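PDB 2BKL: prolyl endopeptidase from Myxococcus xanthus, which probably cleaves oligopeptides on the carboxyl side of proline, and less readily of alanine, as a serine peptidase of the prolyl oligopeptidase family. Local coordinates for residues N79-Y84 against W98-S103; V72-R77 against R388-T393; K93-W98 against E106-D111. All coordinates share one frame; numbering follows the deposited sequence.

Contact 1: N79-Y84 against W98-S103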
loop_
_atom_site.group_PDB
_atom_site.type_symbol
_atom_site.label_atom_id
_atom_site.label_comp_id
_atom_site.label_asym_id
_atom_site.label_seq_id
_atom_site.Cartn_x
_atom_site.Cartn_y
_atom_site.Cartn_z
ATOM N N ASN A 79 -14.785 21.471 14.512
ATOM C CA ASN A 79 -15.188 22.711 15.163
ATOM C C ASN A 79 -15.336 23.888 14.191
ATOM O O ASN A 79 -14.894 25.006 14.481
ATOM C CB ASN A 79 -14.201 23.023 16.292
ATOM C CG ASN A 79 -14.712 24.077 17.278
ATOM O OD1 ASN A 79 -15.925 24.336 17.384
ATOM N ND2 ASN A 79 -13.781 24.692 17.999
ATOM N N GLY A 80 -15.976 23.635 13.057
ATOM C CA GLY A 80 -16.267 24.681 12.090
ATOM C C GLY A 80 -15.147 24.988 11.104
ATOM O O GLY A 80 -15.338 25.777 10.182
ATOM N N ARG A 81 -14.003 24.337 11.274
ATOM C CA ARG A 81 -12.860 24.504 10.385
ATOM C C ARG A 81 -12.708 23.298 9.485
ATOM O O ARG A 81 -13.164 22.195 9.794
ATOM C CB ARG A 81 -11.597 24.671 11.203
ATOM C CG ARG A 81 -11.567 25.961 11.978
ATOM C CD ARG A 81 -10.340 26.160 12.792
ATOM N NE ARG A 81 -10.322 27.513 13.312
ATOM C CZ ARG A 81 -9.369 27.996 14.087
ATOM N NH1 ARG A 81 -8.333 27.263 14.472
ATOM N NH2 ARG A 81 -9.452 29.252 14.486
ATOM N N PHE A 82 -12.110 23.506 8.329
ATOM C CA PHE A 82 -11.872 22.487 7.352
ATOM C C PHE A 82 -10.390 22.388 7.108
ATOM O O PHE A 82 -9.714 23.414 6.993
ATOM C CB PHE A 82 -12.556 22.845 6.023
ATOM C CG PHE A 82 -14.042 22.751 6.055
ATOM C CD1 PHE A 82 -14.791 23.709 6.709
ATOM C CD2 PHE A 82 -14.697 21.742 5.369
ATOM C CE1 PHE A 82 -16.187 23.644 6.721
ATOM C CE2 PHE A 82 -16.085 21.682 5.370
ATOM C CZ PHE A 82 -16.818 22.628 6.061
ATOM N N PHE A 83 -9.895 21.167 6.994
ATOM C CA PHE A 83 -8.481 20.880 6.808
ATOM C C PHE A 83 -8.336 19.902 5.666
ATOM O O PHE A 83 -9.040 18.892 5.613
ATOM C CB PHE A 83 -7.876 20.244 8.064
ATOM C CG PHE A 83 -7.929 21.125 9.276
ATOM C CD1 PHE A 83 -9.095 21.280 10.002
ATOM C CD2 PHE A 83 -6.827 21.857 9.664
ATOM C CE1 PHE A 83 -9.138 22.128 11.104
ATOM C CE2 PHE A 83 -6.885 22.691 10.777
ATOM C CZ PHE A 83 -8.019 22.813 11.471
ATOM N N TYR A 84 -7.431 20.156 4.737
ATOM C CA TYR A 84 -7.368 19.377 3.510
ATOM C C TYR A 84 -6.053 19.649 2.798
ATOM O O TYR A 84 -5.448 20.720 2.969
ATOM C CB TYR A 84 -8.588 19.695 2.592
ATOM C CG TYR A 84 -8.741 21.183 2.396
ATOM C CD1 TYR A 84 -9.469 21.934 3.295
ATOM C CD2 TYR A 84 -8.077 21.849 1.369
ATOM C CE1 TYR A 84 -9.571 23.287 3.178
ATOM C CE2 TYR A 84 -8.182 23.214 1.245
ATOM C CZ TYR A 84 -8.919 23.928 2.159
ATOM O OH TYR A 84 -9.051 25.289 2.075
ATOM N N TRP A 98 -5.972 24.996 5.703
ATOM C CA TRP A 98 -7.178 25.076 6.495
ATOM C C TRP A 98 -7.973 26.330 6.161
ATOM O O TRP A 98 -7.446 27.301 5.601
ATOM C CB TRP A 98 -6.886 25.007 8.009
ATOM C CG TRP A 98 -6.329 26.273 8.582
ATOM C CD1 TRP A 98 -5.047 26.713 8.494
ATOM C CD2 TRP A 98 -7.029 27.245 9.358
ATOM N NE1 TRP A 98 -4.909 27.917 9.132
ATOM C CE2 TRP A 98 -6.107 28.257 9.694
ATOM C CE3 TRP A 98 -8.341 27.367 9.808
ATOM C CZ2 TRP A 98 -6.462 29.372 10.455
ATOM C CZ3 TRP A 98 -8.691 28.478 10.570
ATOM C CH2 TRP A 98 -7.755 29.456 10.886
ATOM N N ARG A 99 -9.255 26.293 6.505
ATOM C CA ARG A 99 -10.099 27.461 6.429
ATOM C C ARG A 99 -11.162 27.423 7.503
ATOM O O ARG A 99 -11.561 26.338 7.996
ATOM C CB ARG A 99 -10.751 27.592 5.057
ATOM C CG ARG A 99 -11.689 26.475 4.687
ATOM C CD ARG A 99 -12.473 26.739 3.398
ATOM N NE ARG A 99 -11.617 26.654 2.232
ATOM C CZ ARG A 99 -11.952 27.060 1.019
ATOM N NH1 ARG A 99 -13.138 27.607 0.796
ATOM N NH2 ARG A 99 -11.083 26.933 0.019
ATOM N N GLN A 100 -11.627 28.614 7.860
ATOM C CA GLN A 100 -12.699 28.772 8.814
ATOM C C GLN A 100 -14.013 28.827 8.062
ATOM O O GLN A 100 -14.276 29.783 7.320
ATOM C CB GLN A 100 -12.503 30.060 9.591
ATOM C CG GLN A 100 -13.542 30.230 10.696
ATOM C CD GLN A 100 -13.168 29.420 11.917
ATOM O OE1 GLN A 100 -12.060 29.541 12.403
ATOM N NE2 GLN A 100 -14.083 28.577 12.388
ATOM N N GLY A 101 -14.853 27.826 8.255
ATOM C CA GLY A 101 -16.110 27.732 7.538
ATOM C C GLY A 101 -15.943 27.283 6.100
ATOM O O GLY A 101 -14.841 27.245 5.539
ATOM N N GLU A 102 -17.068 26.967 5.485
ATOM C CA GLU A 102 -17.085 26.334 4.178
ATOM C C GLU A 102 -16.479 27.234 3.097
ATOM O O GLU A 102 -15.850 26.732 2.161
ATOM C CB GLU A 102 -18.516 25.939 3.813
ATOM C CG GLU A 102 -18.617 24.788 2.834
ATOM C CD GLU A 102 -20.026 24.634 2.294
ATOM O OE1 GLU A 102 -20.304 25.158 1.187
ATOM O OE2 GLU A 102 -20.858 24.005 2.991
ATOM N N SER A 103 -16.648 28.546 3.232
ATOM C CA SER A 103 -16.128 29.483 2.238
ATOM C C SER A 103 -15.232 30.586 2.837
ATOM O O SER A 103 -15.093 31.667 2.259
ATOM C CB SER A 103 -17.289 30.083 1.436
ATOM O OG SER A 103 -18.041 30.977 2.232
HETATM O O HOH W 1 -13.536 27.112 14.864
HETATM O O HOH W 2 -16.799 28.374 11.153
#
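The guanidinium of Arg81 has Trp98 over one face, CZ3 of the indole standing 3.3 Å from Arg81 NE and offset toward the rim, with the two planes 46° apart. At the edge of the same guanidinium, near its plane, sits the Gln100 amide: Arg81 NE donates to Gln100 OE1 over 2.8 Å, and a weak second bond runs from NH2. Tyr84 OH lies in the guanidinium plane of Arg99 and takes a bond from Arg99 NE at 2.9 Å, the two side chains crossing at about a right angle. The Phe82 ring has Arg99 O at its edge, near its plane, and Phe82 CE1 approaches Gly101 C and Glu102 N, both at 3.7 Å. Phe83 is slid off the Trp98 indole, and Phe83 CD2 rests on Trp98 CB at 3.6 Å.

Between the two sets of side chains, strands 81-84 and 98-100 run antiparallel, with Phe82 and Arg99 as the hydrogen-bonded pair. Past the strand end, Gly101 N reaches Gly80 O at 2.9 Å, and two waters link Gln100 NE2 to the carbonyls of Asn79 and Gly80.

Arg81 gets to Gln100 and the indole because its chain is extended (chi2 -180°, chi3 171°); its NH2 goes on to a salt bridge with Asp155. A leucine here would probably leave Asp155 without its counter-charge and Gln100 OE1 without its main donor in this hairpin. Glu106 binds both Arg99 NH2 and Tyr84 OH, so Arg81 and Arg99 each combine a neutral partner from the opposite strand with an acid from outside the propeller hairpin, which would probably fix both guanidiniums.

Contact 2: V72-R77 against R388-T393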
loop_
_atom_site.group_PDB
_atom_site.type_symbol
_atom_site.label_atom_id
_atom_site.label_comp_id
_atom_site.label_asym_id
_atom_site.label_seq_id
_atom_site.Cartn_x
_atom_site.Cartn_y
_atom_site.Cartn_z
ATOM N N VAL A 72 -7.455 18.532 -4.817
ATOM C CA VAL A 72 -7.778 18.720 -3.397
ATOM C C VAL A 72 -8.290 17.406 -2.814
ATOM O O VAL A 72 -9.023 16.666 -3.517
ATOM C CB VAL A 72 -8.793 19.847 -3.191
ATOM C CG1 VAL A 72 -10.131 19.507 -3.807
ATOM C CG2 VAL A 72 -8.955 20.163 -1.694
ATOM N N SER A 73 -7.899 17.107 -1.569
ATOM C CA SER A 73 -8.306 15.901 -0.802
ATOM C C SER A 73 -9.682 16.130 -0.193
ATOM O O SER A 73 -10.137 17.251 -0.080
ATOM C CB SER A 73 -7.313 15.565 0.365
ATOM O OG SER A 73 -7.476 16.376 1.589
ATOM N N THR A 74 -10.332 15.051 0.237
ATOM C CA THR A 74 -11.506 15.210 1.094
ATOM C C THR A 74 -11.145 15.973 2.367
ATOM O O THR A 74 -10.043 15.793 2.903
ATOM C CB THR A 74 -12.148 13.865 1.504
ATOM O OG1 THR A 74 -11.201 13.004 2.124
ATOM C CG2 THR A 74 -12.621 13.094 0.299
ATOM N N PRO A 75 -12.062 16.792 2.867
ATOM C CA PRO A 75 -11.754 17.620 4.035
ATOM C C PRO A 75 -12.012 16.931 5.372
ATOM O O PRO A 75 -12.948 16.133 5.515
ATOM C CB PRO A 75 -12.687 18.809 3.854
ATOM C CG PRO A 75 -13.856 18.269 3.094
ATOM C CD PRO A 75 -13.390 17.107 2.314
ATOM N N SER A 76 -11.130 17.192 6.324
ATOM C CA SER A 76 -11.390 16.882 7.739
ATOM C C SER A 76 -12.030 18.087 8.415
ATOM O O SER A 76 -11.487 19.193 8.395
ATOM C CB SER A 76 -10.116 16.463 8.428
ATOM O OG SER A 76 -9.699 15.265 7.802
ATOM N N ARG A 77 -13.180 17.885 9.032
ATOM C CA ARG A 77 -13.945 18.968 9.625
ATOM C C ARG A 77 -13.879 18.886 11.137
ATOM O O ARG A 77 -14.140 17.833 11.725
ATOM C CB ARG A 77 -15.393 18.884 9.181
ATOM C CG ARG A 77 -15.545 19.014 7.688
ATOM C CD ARG A 77 -16.988 18.998 7.243
ATOM N NE ARG A 77 -17.773 20.032 7.909
ATOM C CZ ARG A 77 -19.113 20.063 7.933
ATOM N NH1 ARG A 77 -19.823 19.120 7.320
ATOM N NH2 ARG A 77 -19.744 21.048 8.558
ATOM N N ARG A 388 -9.625 11.565 -10.364
ATOM C CA ARG A 388 -10.362 11.613 -9.105
ATOM C C ARG A 388 -11.435 12.669 -9.096
ATOM O O ARG A 388 -11.206 13.818 -9.426
ATOM C CB ARG A 388 -9.425 11.898 -7.913
ATOM C CG ARG A 388 -8.677 10.708 -7.389
ATOM C CD ARG A 388 -7.485 11.077 -6.506
ATOM N NE ARG A 388 -7.808 12.019 -5.434
ATOM C CZ ARG A 388 -8.064 11.676 -4.164
ATOM N NH1 ARG A 388 -8.025 10.404 -3.776
ATOM N NH2 ARG A 388 -8.349 12.620 -3.264
ATOM N N GLN A 389 -12.615 12.241 -8.685
ATOM C CA GLN A 389 -13.739 13.105 -8.424
ATOM C C GLN A 389 -14.144 12.891 -6.986
ATOM O O GLN A 389 -14.185 11.763 -6.529
ATOM C CB GLN A 389 -14.895 12.704 -9.300
ATOM C CG GLN A 389 -14.608 12.907 -10.799
ATOM C CD GLN A 389 -15.695 12.392 -11.711
ATOM O OE1 GLN A 389 -16.623 11.703 -11.284
ATOM N NE2 GLN A 389 -15.551 12.682 -12.996
ATOM N N ILE A 390 -14.473 13.947 -6.276
ATOM C CA ILE A 390 -15.011 13.852 -4.942
ATOM C C ILE A 390 -16.431 14.344 -4.931
ATOM O O ILE A 390 -16.722 15.403 -5.451
ATOM C CB ILE A 390 -14.182 14.669 -3.953
ATOM C CG1 ILE A 390 -12.728 14.205 -3.954
ATOM C CG2 ILE A 390 -14.813 14.596 -2.561
ATOM C CD1 ILE A 390 -11.853 15.100 -3.118
ATOM N N TYR A 391 -17.313 13.552 -4.339
ATOM C CA TYR A 391 -18.714 13.892 -4.175
ATOM C C TYR A 391 -19.020 14.188 -2.723
ATOM O O TYR A 391 -18.534 13.507 -1.814
ATOM C CB TYR A 391 -19.607 12.748 -4.696
ATOM C CG TYR A 391 -19.539 12.663 -6.193
ATOM C CD1 TYR A 391 -18.519 11.965 -6.809
ATOM C CD2 TYR A 391 -20.468 13.289 -6.982
ATOM C CE1 TYR A 391 -18.405 11.921 -8.156
ATOM C CE2 TYR A 391 -20.383 13.233 -8.378
ATOM C CZ TYR A 391 -19.334 12.545 -8.939
ATOM O OH TYR A 391 -19.213 12.447 -10.310
ATOM N N LYS A 392 -19.839 15.209 -2.513
ATOM C CA LYS A 392 -20.347 15.544 -1.200
ATOM C C LYS A 392 -21.792 15.066 -1.172
ATOM O O LYS A 392 -22.596 15.407 -2.043
ATOM C CB LYS A 392 -20.259 17.047 -0.950
ATOM C CG LYS A 392 -20.822 17.494 0.398
ATOM C CD LYS A 392 -20.657 19.001 0.599
ATOM C CE LYS A 392 -21.600 19.545 1.632
ATOM N NZ LYS A 392 -21.660 21.028 1.582
ATOM N N THR A 393 -22.120 14.261 -0.170
ATOM C CA THR A 393 -23.435 13.660 -0.082
ATOM C C THR A 393 -24.056 13.934 1.276
ATOM O O THR A 393 -23.353 14.160 2.251
ATOM C CB THR A 393 -23.378 12.132 -0.320
ATOM O OG1 THR A 393 -22.858 11.462 0.849
ATOM C CG2 THR A 393 -22.412 11.736 -1.410
HETATM O O HOH W 3 -8.758 14.758 -5.393
HETATM O O HOH W 4 -9.132 12.328 -0.432
#
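Ile390 has the largest share of this contact, its CD1 methyl pushed up against the backbone where the loop 73-75 interrupts strand 71-78. Ile390 CD1 sits 3.3 Å from Val72 O and 3.7 Å from Thr74 N, so it meets peptide groups more than side chains. On the other branch, Ile390 CG2 approaches Thr74 CG2 at 3.9 Å. Thr74 presents that methyl because CG2 lies anti to its own carbonyl carbon, while OG1 takes the place between the backbone N and the carbonyl carbon (chi1 55°).

Val72 joins through its carbonyl. One water donates to Val72 O at 2.7 Å and accepts from Arg388 NE at 2.9 Å; a second accepts from both Thr74 N and Arg388 NH2. Both waters lie in the guanidinium plane, at its edge, which the bend at chi3 (51°) turns toward residues 72-74.

Strand 71-78 belongs to the first four-stranded sheet of the beta-propeller and strand 386-394 to the last, so the ring closes here; in prolyl oligopeptidases these two blades are not tied by a shared, interlocking strand. Trp403 of the neighbouring strand packs on both Ile390 and Pro75, spanning the seam. Methyl packing and water-mediated bonds, with no direct hydrogen bond between the two segments, are consistent with a seam that could part more easily than a hydrogen-bonded sheet.

Contact 3: K93-W98 against E106-D111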
loop_
_atom_site.group_PDB
_atom_site.type_symbol
_atom_site.label_atom_id
_atom_site.label_comp_id
_atom_site.label_asym_id
_atom_site.label_seq_id
_atom_site.Cartn_x
_atom_site.Cartn_y
_atom_site.Cartn_z
ATOM N N LYS A 93 5.578 18.842 -3.729
ATOM C CA LYS A 93 4.866 18.100 -2.700
ATOM C C LYS A 93 3.529 18.772 -2.426
ATOM O O LYS A 93 3.412 19.995 -2.571
ATOM C CB LYS A 93 5.686 18.092 -1.402
ATOM C CG LYS A 93 7.011 17.362 -1.488
ATOM C CD LYS A 93 7.718 17.418 -0.127
ATOM C CE LYS A 93 9.118 16.933 -0.135
ATOM N NZ LYS A 93 9.188 15.489 -0.445
ATOM N N ALA A 94 2.558 17.980 -1.986
ATOM C CA ALA A 94 1.275 18.493 -1.540
ATOM C C ALA A 94 1.390 19.286 -0.253
ATOM O O ALA A 94 2.308 19.083 0.523
ATOM C CB ALA A 94 0.317 17.357 -1.341
ATOM N N ILE A 95 0.422 20.174 -0.036
ATOM C CA ILE A 95 0.412 21.126 1.057
ATOM C C ILE A 95 -0.887 21.011 1.846
ATOM O O ILE A 95 -1.953 20.918 1.239
ATOM C CB ILE A 95 0.560 22.561 0.441
ATOM C CG1 ILE A 95 1.913 22.696 -0.259
ATOM C CG2 ILE A 95 0.348 23.667 1.488
ATOM C CD1 ILE A 95 2.107 23.998 -0.988
ATOM N N LEU A 96 -0.808 21.088 3.171
ATOM C CA LEU A 96 -1.970 21.058 4.061
ATOM C C LEU A 96 -2.473 22.485 4.297
ATOM O O LEU A 96 -1.708 23.343 4.702
ATOM C CB LEU A 96 -1.594 20.414 5.397
ATOM C CG LEU A 96 -2.746 20.307 6.388
ATOM C CD1 LEU A 96 -3.874 19.461 5.877
ATOM C CD2 LEU A 96 -2.279 19.734 7.736
ATOM N N TYR A 97 -3.737 22.728 3.964
ATOM C CA TYR A 97 -4.449 23.980 4.142
ATOM C C TYR A 97 -5.536 23.860 5.188
ATOM O O TYR A 97 -6.030 22.766 5.479
ATOM C CB TYR A 97 -5.150 24.341 2.821
ATOM C CG TYR A 97 -4.216 24.847 1.760
ATOM C CD1 TYR A 97 -3.525 23.982 0.952
ATOM C CD2 TYR A 97 -4.030 26.215 1.578
ATOM C CE1 TYR A 97 -2.663 24.458 -0.023
ATOM C CE2 TYR A 97 -3.159 26.694 0.612
ATOM C CZ TYR A 97 -2.495 25.797 -0.182
ATOM O OH TYR A 97 -1.625 26.272 -1.140
ATOM N N TRP A 98 -5.972 24.996 5.703
ATOM C CA TRP A 98 -7.178 25.076 6.495
ATOM C C TRP A 98 -7.973 26.330 6.161
ATOM O O TRP A 98 -7.446 27.301 5.601
ATOM C CB TRP A 98 -6.886 25.007 8.009
ATOM C CG TRP A 98 -6.329 26.273 8.582
ATOM C CD1 TRP A 98 -5.047 26.713 8.494
ATOM C CD2 TRP A 98 -7.029 27.245 9.358
ATOM N NE1 TRP A 98 -4.909 27.917 9.132
ATOM C CE2 TRP A 98 -6.107 28.257 9.694
ATOM C CE3 TRP A 98 -8.341 27.367 9.808
ATOM C CZ2 TRP A 98 -6.462 29.372 10.455
ATOM C CZ3 TRP A 98 -8.691 28.478 10.570
ATOM C CH2 TRP A 98 -7.755 29.456 10.886
ATOM N N GLU A 106 -8.688 30.350 2.677
ATOM C CA GLU A 106 -7.808 29.296 3.107
ATOM C C GLU A 106 -6.399 29.812 3.343
ATOM O O GLU A 106 -5.950 30.808 2.750
ATOM C CB GLU A 106 -7.808 28.147 2.113
ATOM C CG GLU A 106 -7.250 28.491 0.759
ATOM C CD GLU A 106 -7.203 27.295 -0.146
ATOM O OE1 GLU A 106 -8.000 26.363 0.059
ATOM O OE2 GLU A 106 -6.374 27.302 -1.065
ATOM N N LYS A 107 -5.707 29.104 4.221
ATOM C CA LYS A 107 -4.353 29.417 4.620
ATOM C C LYS A 107 -3.500 28.155 4.617
ATOM O O LYS A 107 -3.955 27.069 4.998
ATOM C CB LYS A 107 -4.365 30.035 6.012
ATOM C CG LYS A 107 -4.943 31.477 6.002
ATOM C CD LYS A 107 -5.186 32.039 7.404
ATOM C CE LYS A 107 -6.505 32.853 7.494
ATOM N NZ LYS A 107 -7.455 32.260 8.500
ATOM N N VAL A 108 -2.258 28.293 4.188
ATOM C CA VAL A 108 -1.298 27.213 4.269
ATOM C C VAL A 108 -0.996 26.940 5.733
ATOM O O VAL A 108 -0.743 27.869 6.499
ATOM C CB VAL A 108 0.022 27.600 3.577
ATOM C CG1 VAL A 108 1.105 26.556 3.852
ATOM C CG2 VAL A 108 -0.180 27.777 2.101
ATOM N N LEU A 109 -1.024 25.671 6.118
ATOM C CA LEU A 109 -0.716 25.254 7.496
ATOM C C LEU A 109 0.621 24.530 7.530
ATOM O O LEU A 109 1.512 24.878 8.311
ATOM C CB LEU A 109 -1.788 24.302 8.030
ATOM C CG LEU A 109 -1.661 23.940 9.520
ATOM C CD1 LEU A 109 -1.652 25.148 10.439
ATOM C CD2 LEU A 109 -2.796 23.012 9.896
ATOM N N LEU A 110 0.784 23.528 6.667
ATOM C CA LEU A 110 2.030 22.777 6.585
ATOM C C LEU A 110 2.433 22.674 5.123
ATOM O O LEU A 110 1.717 22.086 4.324
ATOM C CB LEU A 110 1.911 21.384 7.175
ATOM C CG LEU A 110 1.630 21.249 8.661
ATOM C CD1 LEU A 110 1.335 19.802 9.036
ATOM C CD2 LEU A 110 2.762 21.832 9.510
ATOM N N ASP A 111 3.609 23.205 4.795
ATOM C CA ASP A 111 4.149 23.162 3.440
ATOM C C ASP A 111 5.505 22.450 3.439
ATOM O O ASP A 111 6.551 23.064 3.702
ATOM C CB ASP A 111 4.289 24.577 2.895
ATOM C CG ASP A 111 4.834 24.611 1.473
ATOM O OD1 ASP A 111 5.108 23.519 0.890
ATOM O OD2 ASP A 111 5.021 25.701 0.881
#
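Leu96 O accepts from two amides, Leu109 N at 2.8 Å and Leu110 N at 3.2 Å, and Leu96 N returns a bond to Leu110 O. Farther along, Trp98 and Lys107 exchange a pair of bonds, N to O in both directions. Two CA-H...O contacts fill in between: Tyr97 CA approaches Lys107 O, and Glu106 CA approaches Trp98 O.

The double acceptor at Leu96 marks a classic beta bulge, Leu109 and Leu110 together facing a single residue, with the backbone of Leu109 kinked to psi -52°. The register shifts by one there, within the last hairpin of a four-stranded propeller blade whose outer strand is 107-110.

Apolar contacts lie on both faces. Leu96 lies side by side with both bulge leucines and points the same way; Leu96 CD2 meets Leu110 CD1 at 3.8 Å and Leu109 CD2 at 4.0 Å. Trp126 and Leu123 of strand 121-128 pack on this side. On the other face Val108 spreads its two methyls: with CG1 anti to the backbone N (chi1 171°), Val108 CG1 meets Ile95 CG2 at 3.8 Å and Val108 CG2 meets Tyr97 CE2 at 3.5 Å.

Polar side chains add looser contacts. Lys107 runs alongside the Trp98 indole and brings Lys107 NZ to 3.6 Å from Trp98 CZ2. Glu106 crosses Tyr97 obliquely, its carboxylate plane 25° from the ring, while Glu106 OE1, besides its bonds to Tyr84 and Arg99, makes a salt bridge to Arg86; Tyr97 OH bonds to His88. At the far end Asp111 OD1, bound to Asn113 ND2, lies 3.5 Å from Ile95 CG1.

Overall arrangement
Contacts 1 and 3 are successive hairpins of one four-stranded antiparallel sheet, ordered 71-78, 81-87, 95-100, 107-110, and they share Trp98. Their centres are about 12 Å apart, and their segments alternate along the chain. Contact 2 is reached by strand 71-78 at the other edge of this sheet, its centre about 13 Å from that of contact 1, which it touches through a backbone bond of Ser76 to Phe83, and 16 Å from that of contact 3. Both hairpins are nested inside the long loop that contact 2 closes. Contacts 1 and 3 therefore build the first blade, while contact 2 sets it against the last and so closes the propeller ring.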